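Local coordinates for putative carbohydrate binding protein (Pseudomonas aeruginosa, PDB 3QEC), which binds heparin and suramin and is probably a carbohydrate-binding protein, with a possible part in carbohydrate transport and biofilm formation, at residues A[7-18]-A[51-59]; A[106-117]-A[128-139]. All coordinates share one frame; numbering follows the deposited sequence. Where two conformers were deposited one is given.

Contact 1 (A[7-18]-A[51-59])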
loop_
_atom_site.group_PDB
_atom_site.type_symbol
_atom_site.label_atom_id
_atom_site.label_comp_id
_atom_site.label_asym_id
_atom_site.label_seq_id
_atom_site.Cartn_x
_atom_site.Cartn_y
_atom_site.Cartn_z
ATOM N N LEU A 7 -4.821 -15.512 9.070
ATOM C CA LEU A 7 -4.187 -15.633 7.751
ATOM C C LEU A 7 -3.948 -17.070 7.325
ATOM O O LEU A 7 -3.641 -17.907 8.180
ATOM C CB LEU A 7 -2.835 -14.890 7.721
ATOM C CG LEU A 7 -2.853 -13.390 7.941
ATOM C CD1 LEU A 7 -1.463 -12.867 7.991
ATOM C CD2 LEU A 7 -3.638 -12.676 6.868
ATOM N N PRO A 8 -3.975 -17.363 5.998
ATOM C CA PRO A 8 -3.663 -18.732 5.551
ATOM C C PRO A 8 -2.177 -19.060 5.729
ATOM O O PRO A 8 -1.382 -18.159 6.018
ATOM C CB PRO A 8 -4.055 -18.712 4.071
ATOM C CG PRO A 8 -3.951 -17.307 3.662
ATOM C CD PRO A 8 -4.288 -16.482 4.852
ATOM N N ASP A 9 -1.795 -20.336 5.570
ATOM C CA ASP A 9 -0.382 -20.723 5.639
ATOM C C ASP A 9 0.389 -20.016 4.517
ATOM O O ASP A 9 -0.168 -19.814 3.426
ATOM C CB ASP A 9 -0.215 -22.251 5.515
ATOM C CG ASP A 9 -0.784 -23.092 6.646
ATOM O OD1 ASP A 9 -0.827 -22.596 7.806
ATOM O OD2 ASP A 9 -1.117 -24.273 6.393
ATOM N N PHE A 10 1.641 -19.609 4.790
ATOM C CA PHE A 10 2.496 -18.944 3.803
ATOM C C PHE A 10 2.620 -19.831 2.538
ATOM O O PHE A 10 3.060 -20.976 2.652
ATOM C CB PHE A 10 3.878 -18.614 4.405
ATOM C CG PHE A 10 4.764 -17.801 3.490
ATOM C CD1 PHE A 10 4.606 -16.424 3.386
ATOM C CD2 PHE A 10 5.759 -18.413 2.737
ATOM C CE1 PHE A 10 5.433 -15.676 2.554
ATOM C CE2 PHE A 10 6.583 -17.665 1.903
ATOM C CZ PHE A 10 6.421 -16.301 1.823
ATOM N N PRO A 11 2.150 -19.344 1.355
ATOM C CA PRO A 11 2.174 -20.180 0.137
ATOM C C PRO A 11 3.489 -20.069 -0.643
ATOM O O PRO A 11 3.643 -19.209 -1.518
ATOM C CB PRO A 11 0.993 -19.630 -0.672
ATOM C CG PRO A 11 0.838 -18.208 -0.217
ATOM C CD PRO A 11 1.558 -18.018 1.077
ATOM N N GLU A 12 4.429 -20.958 -0.330
ATOM C CA GLU A 12 5.772 -21.013 -0.918
ATOM C C GLU A 12 5.737 -21.035 -2.448
ATOM O O GLU A 12 6.459 -20.230 -3.061
ATOM C CB GLU A 12 6.551 -22.222 -0.382
ATOM C CG GLU A 12 6.880 -22.132 1.105
ATOM C CD GLU A 12 7.354 -23.397 1.816
ATOM O OE1 GLU A 12 7.985 -24.262 1.164
ATOM O OE2 GLU A 12 7.130 -23.497 3.047
ATOM N N HIS A 13 4.883 -21.917 -3.059
ATOM C CA HIS A 13 4.729 -22.070 -4.499
ATOM C C HIS A 13 4.379 -20.714 -5.184
ATOM O O HIS A 13 4.909 -20.397 -6.259
ATOM C CB HIS A 13 3.665 -23.158 -4.777
ATOM C CG HIS A 13 2.349 -22.947 -4.083
ATOM N ND1 HIS A 13 2.185 -23.231 -2.736
ATOM C CD2 HIS A 13 1.173 -22.500 -4.581
ATOM C CE1 HIS A 13 0.929 -22.930 -2.463
ATOM N NE2 HIS A 13 0.279 -22.498 -3.542
ATOM N N GLU A 14 3.457 -19.951 -4.571
ATOM C CA GLU A 14 3.014 -18.669 -5.126
ATOM C C GLU A 14 4.171 -17.685 -5.230
ATOM O O GLU A 14 4.274 -16.999 -6.242
ATOM C CB GLU A 14 1.874 -18.079 -4.297
ATOM C CG GLU A 14 0.554 -18.779 -4.551
ATOM C CD GLU A 14 -0.620 -18.194 -3.794
ATOM O OE1 GLU A 14 -0.665 -16.954 -3.641
ATOM O OE2 GLU A 14 -1.519 -18.969 -3.396
ATOM N N TYR A 15 5.066 -17.651 -4.216
ATOM C CA TYR A 15 6.229 -16.767 -4.217
ATOM C C TYR A 15 7.322 -17.291 -5.181
ATOM O O TYR A 15 7.943 -16.487 -5.882
ATOM C CB TYR A 15 6.758 -16.566 -2.778
ATOM C CG TYR A 15 5.886 -15.600 -1.994
ATOM C CD1 TYR A 15 6.057 -14.223 -2.114
ATOM C CD2 TYR A 15 4.816 -16.060 -1.225
ATOM C CE1 TYR A 15 5.203 -13.327 -1.470
ATOM C CE2 TYR A 15 3.959 -15.173 -0.567
ATOM C CZ TYR A 15 4.164 -13.805 -0.685
ATOM O OH TYR A 15 3.337 -12.908 -0.047
ATOM N N ALA A 16 7.512 -18.625 -5.261
ATOM C CA ALA A 16 8.501 -19.270 -6.136
ATOM C C ALA A 16 8.209 -19.010 -7.632
ATOM O O ALA A 16 9.139 -18.772 -8.404
ATOM C CB ALA A 16 8.541 -20.765 -5.866
ATOM N N ALA A 17 6.928 -18.996 -8.020
ATOM C CA ALA A 17 6.496 -18.755 -9.401
ATOM C C ALA A 17 6.686 -17.288 -9.843
ATOM O O ALA A 17 6.600 -17.012 -11.035
ATOM C CB ALA A 17 5.033 -19.165 -9.569
ATOM N N THR A 18 6.939 -16.349 -8.926
ATOM C CA THR A 18 7.093 -14.956 -9.361
ATOM C C THR A 18 8.475 -14.664 -9.976
ATOM O O THR A 18 9.490 -15.178 -9.506
ATOM C CB THR A 18 6.812 -13.956 -8.208
ATOM O OG1 THR A 18 7.824 -14.052 -7.213
ATOM C CG2 THR A 18 5.461 -14.152 -7.572
ATOM N N PRO A 51 4.367 -8.937 -4.280
ATOM C CA PRO A 51 3.514 -9.874 -5.050
ATOM C C PRO A 51 2.073 -9.989 -4.514
ATOM O O PRO A 51 1.882 -10.036 -3.296
ATOM C CB PRO A 51 4.254 -11.218 -4.904
ATOM C CG PRO A 51 5.681 -10.839 -4.654
ATOM C CD PRO A 51 5.627 -9.590 -3.840
ATOM N N ALA A 52 1.060 -10.028 -5.427
ATOM C CA ALA A 52 -0.360 -10.155 -5.066
ATOM C C ALA A 52 -0.712 -11.635 -4.820
ATOM O O ALA A 52 -1.238 -12.303 -5.711
ATOM C CB ALA A 52 -1.245 -9.561 -6.161
ATOM N N THR A 53 -0.388 -12.151 -3.628
ATOM C CA THR A 53 -0.602 -13.561 -3.282
ATOM C C THR A 53 -1.884 -13.757 -2.481
ATOM O O THR A 53 -2.453 -12.790 -1.956
ATOM C CB THR A 53 0.610 -14.115 -2.500
ATOM O OG1 THR A 53 0.771 -13.395 -1.278
ATOM C CG2 THR A 53 1.904 -14.107 -3.321
ATOM N N SER A 54 -2.333 -15.027 -2.367
ATOM C CA SER A 54 -3.531 -15.382 -1.603
ATOM C C SER A 54 -3.351 -15.018 -0.102
ATOM O O SER A 54 -4.324 -14.679 0.574
ATOM C CB SER A 54 -3.859 -16.861 -1.781
ATOM O OG SER A 54 -2.861 -17.691 -1.212
ATOM N N TYR A 55 -2.084 -15.036 0.370
ATOM C CA TYR A 55 -1.621 -14.689 1.718
ATOM C C TYR A 55 -1.896 -13.194 2.008
ATOM O O TYR A 55 -2.592 -12.886 2.975
ATOM C CB TYR A 55 -0.102 -15.026 1.850
ATOM C CG TYR A 55 0.488 -14.841 3.234
ATOM C CD1 TYR A 55 0.133 -15.685 4.286
ATOM C CD2 TYR A 55 1.430 -13.847 3.488
ATOM C CE1 TYR A 55 0.679 -15.521 5.564
ATOM C CE2 TYR A 55 1.959 -13.654 4.766
ATOM C CZ TYR A 55 1.586 -14.496 5.801
ATOM O OH TYR A 55 2.125 -14.320 7.056
HETATM N N MSE A 56 -1.385 -12.277 1.147
HETATM C CA MSE A 56 -1.570 -10.828 1.328
HETATM C C MSE A 56 -3.001 -10.349 0.946
HETATM O O MSE A 56 -3.437 -9.315 1.461
HETATM C CB MSE A 56 -0.497 -10.031 0.591
HETATM C CG MSE A 56 0.910 -10.214 1.208
HETATM SE SE MSE A 56 0.947 -10.049 3.160
HETATM C CE MSE A 56 0.791 -8.105 3.304
ATOM N N LYS A 57 -3.743 -11.108 0.113
ATOM C CA LYS A 57 -5.143 -10.801 -0.225
ATOM C C LYS A 57 -5.978 -10.824 1.060
ATOM O O LYS A 57 -6.796 -9.926 1.290
ATOM C CB LYS A 57 -5.690 -11.814 -1.254
ATOM C CG LYS A 57 -7.174 -11.639 -1.600
ATOM C CD LYS A 57 -7.633 -12.670 -2.611
ATOM C CE LYS A 57 -9.079 -12.513 -2.987
ATOM N NZ LYS A 57 -9.444 -13.406 -4.127
ATOM N N ALA A 58 -5.740 -11.858 1.905
ATOM C CA ALA A 58 -6.392 -12.049 3.206
ATOM C C ALA A 58 -6.002 -10.914 4.182
ATOM O O ALA A 58 -6.861 -10.398 4.906
ATOM C CB ALA A 58 -6.010 -13.403 3.779
ATOM N N TYR A 59 -4.716 -10.504 4.169
ATOM C CA TYR A 59 -4.224 -9.430 5.036
ATOM C C TYR A 59 -4.848 -8.079 4.640
ATOM O O TYR A 59 -5.474 -7.426 5.483
ATOM C CB TYR A 59 -2.684 -9.356 4.997
ATOM C CG TYR A 59 -2.112 -8.328 5.947
ATOM C CD1 TYR A 59 -1.847 -8.649 7.279
ATOM C CD2 TYR A 59 -1.869 -7.020 5.527
ATOM C CE1 TYR A 59 -1.328 -7.699 8.164
ATOM C CE2 TYR A 59 -1.380 -6.055 6.411
ATOM C CZ TYR A 59 -1.087 -6.405 7.720
ATOM O OH TYR A 59 -0.598 -5.448 8.575
HETATM O O HOH W 1 3.563 -10.397 -1.005
#

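Contact 2 (A[106-117]-A[128-139])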
loop_
_atom_site.group_PDB
_atom_site.type_symbol
_atom_site.label_atom_id
_atom_site.label_comp_id
_atom_site.label_asym_id
_atom_site.label_seq_id
_atom_site.Cartn_x
_atom_site.Cartn_y
_atom_site.Cartn_z
ATOM N N ASN A 106 7.841 -8.417 -14.329
ATOM C CA ASN A 106 6.543 -8.799 -14.868
ATOM C C ASN A 106 5.807 -9.547 -13.765
ATOM O O ASN A 106 6.410 -10.402 -13.108
ATOM C CB ASN A 106 6.762 -9.689 -16.093
ATOM C CG ASN A 106 5.525 -10.204 -16.776
ATOM O OD1 ASN A 106 5.209 -9.816 -17.895
ATOM N ND2 ASN A 106 4.886 -11.193 -16.196
ATOM N N GLY A 107 4.544 -9.196 -13.535
ATOM C CA GLY A 107 3.748 -9.831 -12.497
ATOM C C GLY A 107 2.609 -8.992 -11.983
ATOM O O GLY A 107 2.321 -7.933 -12.537
ATOM N N THR A 108 1.933 -9.481 -10.929
ATOM C CA THR A 108 0.783 -8.801 -10.322
ATOM C C THR A 108 1.140 -8.437 -8.892
ATOM O O THR A 108 1.696 -9.260 -8.165
ATOM C CB THR A 108 -0.498 -9.628 -10.458
ATOM O OG1 THR A 108 -0.562 -10.132 -11.806
ATOM C CG2 THR A 108 -1.758 -8.785 -10.169
ATOM N N TYR A 109 0.856 -7.186 -8.510
ATOM C CA TYR A 109 1.267 -6.642 -7.218
ATOM C C TYR A 109 0.187 -5.927 -6.450
ATOM O O TYR A 109 -0.804 -5.459 -7.026
ATOM C CB TYR A 109 2.394 -5.593 -7.445
ATOM C CG TYR A 109 3.627 -6.106 -8.158
ATOM C CD1 TYR A 109 3.679 -6.165 -9.547
ATOM C CD2 TYR A 109 4.760 -6.493 -7.445
ATOM C CE1 TYR A 109 4.805 -6.650 -10.206
ATOM C CE2 TYR A 109 5.895 -6.973 -8.094
ATOM C CZ TYR A 109 5.906 -7.063 -9.474
ATOM O OH TYR A 109 7.011 -7.539 -10.119
ATOM N N TYR A 110 0.431 -5.780 -5.141
ATOM C CA TYR A 110 -0.290 -4.905 -4.225
ATOM C C TYR A 110 0.601 -3.709 -4.040
ATOM O O TYR A 110 1.796 -3.878 -3.781
ATOM C CB TYR A 110 -0.622 -5.556 -2.856
ATOM C CG TYR A 110 -1.803 -6.499 -2.885
ATOM C CD1 TYR A 110 -3.075 -6.050 -3.237
ATOM C CD2 TYR A 110 -1.654 -7.845 -2.564
ATOM C CE1 TYR A 110 -4.155 -6.927 -3.309
ATOM C CE2 TYR A 110 -2.723 -8.736 -2.661
ATOM C CZ TYR A 110 -3.975 -8.269 -3.008
ATOM O OH TYR A 110 -5.032 -9.146 -3.069
ATOM N N ILE A 111 0.065 -2.513 -4.254
ATOM C CA ILE A 111 0.784 -1.254 -4.016
ATOM C C ILE A 111 0.012 -0.626 -2.828
ATOM O O ILE A 111 -1.217 -0.524 -2.882
ATOM C CB ILE A 111 0.956 -0.395 -5.296
ATOM C CG1 ILE A 111 1.928 0.790 -5.072
ATOM C CG2 ILE A 111 -0.391 -0.002 -5.961
ATOM C CD1 ILE A 111 2.459 1.409 -6.388
ATOM N N SER A 112 0.702 -0.396 -1.706
ATOM C CA SER A 112 0.069 -0.020 -0.446
ATOM C C SER A 112 0.829 1.048 0.344
ATOM O O SER A 112 2.063 1.033 0.387
ATOM C CB SER A 112 -0.060 -1.270 0.432
ATOM O OG SER A 112 -0.895 -1.064 1.561
ATOM N N SER A 113 0.072 1.925 1.034
ATOM C CA SER A 113 0.603 2.997 1.880
ATOM C C SER A 113 -0.337 3.311 3.057
ATOM O O SER A 113 -1.475 2.829 3.095
ATOM C CB SER A 113 0.844 4.261 1.061
ATOM O OG SER A 113 1.713 5.147 1.750
ATOM N N GLU A 114 0.161 4.099 4.024
ATOM C CA GLU A 114 -0.585 4.561 5.189
ATOM C C GLU A 114 -0.366 6.065 5.334
ATOM O O GLU A 114 0.768 6.529 5.464
ATOM C CB GLU A 114 -0.181 3.797 6.460
ATOM C CG GLU A 114 -0.883 4.272 7.726
ATOM C CD GLU A 114 -0.941 3.301 8.893
ATOM O OE1 GLU A 114 -0.532 2.130 8.735
ATOM O OE2 GLU A 114 -1.452 3.704 9.959
ATOM N N LEU A 115 -1.455 6.823 5.276
ATOM C CA LEU A 115 -1.411 8.267 5.380
ATOM C C LEU A 115 -2.448 8.734 6.401
ATOM O O LEU A 115 -3.651 8.576 6.194
ATOM C CB LEU A 115 -1.631 8.897 3.987
ATOM C CG LEU A 115 -1.812 10.408 3.897
ATOM C CD1 LEU A 115 -0.573 11.163 4.399
ATOM C CD2 LEU A 115 -2.167 10.804 2.492
ATOM N N THR A 116 -1.965 9.270 7.526
ATOM C CA THR A 116 -2.803 9.794 8.602
ATOM C C THR A 116 -2.347 11.217 8.964
ATOM O O THR A 116 -1.194 11.586 8.740
ATOM C CB THR A 116 -2.831 8.851 9.829
ATOM O OG1 THR A 116 -1.542 8.791 10.425
ATOM C CG2 THR A 116 -3.302 7.439 9.487
ATOM N N TRP A 117 -3.275 12.024 9.473
ATOM C CA TRP A 117 -3.025 13.397 9.889
ATOM C C TRP A 117 -4.050 13.776 10.965
ATOM O O TRP A 117 -4.949 12.987 11.276
ATOM C CB TRP A 117 -3.031 14.371 8.686
ATOM C CG TRP A 117 -4.355 14.487 7.995
ATOM C CD1 TRP A 117 -5.333 15.406 8.250
ATOM C CD2 TRP A 117 -4.892 13.591 7.007
ATOM N NE1 TRP A 117 -6.451 15.128 7.498
ATOM C CE2 TRP A 117 -6.192 14.048 6.690
ATOM C CE3 TRP A 117 -4.393 12.453 6.345
ATOM C CZ2 TRP A 117 -6.999 13.409 5.738
ATOM C CZ3 TRP A 117 -5.196 11.819 5.411
ATOM C CH2 TRP A 117 -6.483 12.294 5.122
ATOM N N GLU A 128 -7.416 11.499 11.120
ATOM C CA GLU A 128 -8.008 11.308 9.801
ATOM C C GLU A 128 -7.109 10.422 8.928
ATOM O O GLU A 128 -5.936 10.220 9.247
ATOM C CB GLU A 128 -8.266 12.671 9.134
ATOM C CG GLU A 128 -9.324 13.507 9.831
ATOM C CD GLU A 128 -10.228 14.278 8.895
ATOM O OE1 GLU A 128 -11.131 13.652 8.298
ATOM O OE2 GLU A 128 -10.039 15.506 8.755
ATOM N N GLY A 129 -7.675 9.894 7.849
ATOM C CA GLY A 129 -6.960 9.026 6.918
ATOM C C GLY A 129 -6.866 7.592 7.394
ATOM O O GLY A 129 -7.649 7.149 8.244
ATOM N N GLY A 130 -5.909 6.870 6.827
ATOM C CA GLY A 130 -5.677 5.463 7.123
ATOM C C GLY A 130 -4.892 4.778 6.030
ATOM O O GLY A 130 -4.044 5.405 5.383
ATOM N N THR A 131 -5.169 3.482 5.818
ATOM C CA THR A 131 -4.472 2.673 4.813
ATOM C C THR A 131 -5.210 2.721 3.479
ATOM O O THR A 131 -6.441 2.876 3.443
ATOM C CB THR A 131 -4.281 1.212 5.289
ATOM O OG1 THR A 131 -5.553 0.645 5.601
ATOM C CG2 THR A 131 -3.367 1.097 6.504
ATOM N N VAL A 132 -4.442 2.609 2.384
ATOM C CA VAL A 132 -4.952 2.571 1.014
ATOM C C VAL A 132 -4.086 1.544 0.239
ATOM O O VAL A 132 -2.853 1.585 0.311
ATOM C CB VAL A 132 -5.073 3.968 0.328
ATOM C CG1 VAL A 132 -3.749 4.746 0.338
ATOM C CG2 VAL A 132 -5.660 3.857 -1.087
ATOM N N THR A 133 -4.755 0.576 -0.425
ATOM C CA THR A 133 -4.119 -0.524 -1.159
ATOM C C THR A 133 -4.848 -0.769 -2.482
ATOM O O THR A 133 -6.076 -0.889 -2.501
ATOM C CB THR A 133 -4.124 -1.793 -0.269
ATOM O OG1 THR A 133 -3.490 -1.501 0.985
ATOM C CG2 THR A 133 -3.483 -3.006 -0.930
ATOM N N LYS A 134 -4.076 -0.869 -3.580
ATOM C CA LYS A 134 -4.587 -1.146 -4.928
ATOM C C LYS A 134 -3.794 -2.282 -5.586
ATOM O O LYS A 134 -2.665 -2.590 -5.156
ATOM C CB LYS A 134 -4.500 0.127 -5.809
ATOM C CG LYS A 134 -5.416 1.281 -5.385
ATOM C CD LYS A 134 -6.852 1.080 -5.855
ATOM C CE LYS A 134 -7.790 2.107 -5.293
ATOM N NZ LYS A 134 -9.144 1.952 -5.865
ATOM N N LEU A 135 -4.376 -2.892 -6.635
ATOM C CA LEU A 135 -3.717 -3.905 -7.456
ATOM C C LEU A 135 -3.055 -3.234 -8.669
ATOM O O LEU A 135 -3.700 -2.398 -9.324
ATOM C CB LEU A 135 -4.727 -4.964 -7.954
ATOM C CG LEU A 135 -5.164 -6.105 -7.008
ATOM C CD1 LEU A 135 -6.486 -6.722 -7.480
ATOM C CD2 LEU A 135 -4.086 -7.216 -6.905
ATOM N N VAL A 136 -1.799 -3.636 -9.017
ATOM C CA VAL A 136 -1.133 -3.140 -10.242
ATOM C C VAL A 136 -0.539 -4.355 -11.000
ATOM O O VAL A 136 0.132 -5.194 -10.402
ATOM C CB VAL A 136 -0.102 -1.978 -10.023
ATOM C CG1 VAL A 136 0.922 -2.302 -8.943
ATOM C CG2 VAL A 136 0.579 -1.560 -11.326
ATOM N N THR A 137 -0.826 -4.450 -12.301
ATOM C CA THR A 137 -0.338 -5.500 -13.197
ATOM C C THR A 137 0.801 -4.948 -14.070
ATOM O O THR A 137 0.718 -3.826 -14.579
ATOM C CB THR A 137 -1.492 -6.061 -14.062
ATOM O OG1 THR A 137 -2.498 -6.588 -13.202
ATOM C CG2 THR A 137 -1.040 -7.175 -14.956
ATOM N N VAL A 138 1.866 -5.747 -14.245
ATOM C CA VAL A 138 3.019 -5.339 -15.046
ATOM C C VAL A 138 3.313 -6.438 -16.060
ATOM O O VAL A 138 3.565 -7.568 -15.653
ATOM C CB VAL A 138 4.254 -4.992 -14.160
ATOM C CG1 VAL A 138 5.429 -4.486 -15.007
ATOM C CG2 VAL A 138 3.882 -3.965 -13.077
ATOM N N SER A 139 3.253 -6.108 -17.369
ATOM C CA SER A 139 3.518 -7.025 -18.490
ATOM C C SER A 139 4.790 -6.599 -19.207
ATOM O O SER A 139 5.807 -7.288 -19.126
ATOM C CB SER A 139 2.335 -7.070 -19.450
ATOM O OG SER A 139 1.178 -7.479 -18.738
#

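Contact 1 (A[7-18]-A[51-59])
The N-capped start of helix 54-63, with T53 as N-cap, is where this contact forms: the short helix 12-16 and the extended residues before it wrap around its first turns, with E14 at S54, Y15 at T53, and L7 to P11 around Y55. E14 grips S54 with both carboxylate oxygens, each met on its syn side. S54 N reaches OE1 at 2.8 Å, with a nearly straight N-H...O angle of 172°, while S54 OG donates to OE2 at 2.9 Å, somewhat out of the carboxylate plane. The helix N terminus would probably favour a negative charge here. In that way one acid ties down a backbone N-H and the neighbouring hydroxyl together.

Y55 sits largely among apolar groups. Its ring takes the edge of F10, through CD1, against one face in a T-shaped stack with planes at 77°, and P8 O lies in its plane at the rim. P11 CD touches Y55 CB at 3.5 Å. L7 spreads its two methyls, CD1 toward the phenol end of Y55 and CD2 4.0 Å from A58 CB. The Y55 hydroxyl is hydrogen-bonded to D81 N, which joins the helix to a later loop.

The Y15 ring is sandwiched between F10 CZ on one face and T53 CG2 on the other, the methyl making a CH-pi contact 3.7 Å from the ring centroid. The capping bond from M56 N to T53 OG1 is weak. With OG1 set between the backbone N and carbonyl carbon (chi1 62°), T53 donates to Y15 OH across 2.9 Å. Y15 OH in turn donates a hydrogen bond to a water at 2.7 Å, and that water donates to P51 O at 2.9 Å.

Contact 2 (A[106-117]-A[128-139])
Strands 107-120 and 125-138 form an antiparallel beta hairpin whose paired register runs unbroken from G107 with V138 to W117 with E128. Each hydrogen-bonded pair is closed by two backbone bonds; for example, I111 N reaches K134 O at 2.9 Å.

W117 reaches across to the partner strand. From CB the indole leaves with CG between the backbone N and the carbonyl carbon (chi1 65°), which folds the ring back across that strand. CD1 comes within 4.1 Å of E128 CB. At NE1 and CE2 the approach is closer: E128 CB stands over the face of the five-membered ring, 3.8 Å from its centroid, as a CH-pi contact. Farther out, CZ3 lies 3.6 Å from G129 CA and CH2 is also close to that residue, whose backbone N sits over the same face. The E128 carboxylate turns elsewhere, to S34 OG and A35 N.

Near the other end, Y110 lies alongside L135, both pointing the same way, and its CE1 is 3.6 Å from L135 CD2. One residue over, I111 CG2 meets V136 CG1 at 4.0 Å on the reverse face.

That reverse face, with Y109, I111, S113, V132 and V138, packs on strands 98-104 and 24-33 through I104, F99, F101, L30 and I26. The Y110, S112 and T133 side lies beneath helix 54-63, notably Y60. Strand 46-51 pairs with the other edge of 107-120, as Y110 with E50 and S112 with A48.

Overall arrangement
Contact 1 and contact 2 lie in series along the chain, the first closing before the second opens, with centres about 16 Å apart. Contact 2 is nearly central, about 3 Å from the centre of the chain, and forms half of a four-stranded antiparallel sheet stacked on a second, mixed sheet. Contact 1 lies at the periphery, on the side of that sheet turned from the mixed one. Residues 51-59 connect the two, passing from strand 46-51 into helix 54-63: A52 N probably hydrogen-bonds to T108 O at 2.9 Å, and A52 CB packs on L135 CD2. The N-terminal segment is thus tied to the sheet through the start of helix 54-63 and the strand end and turn before it.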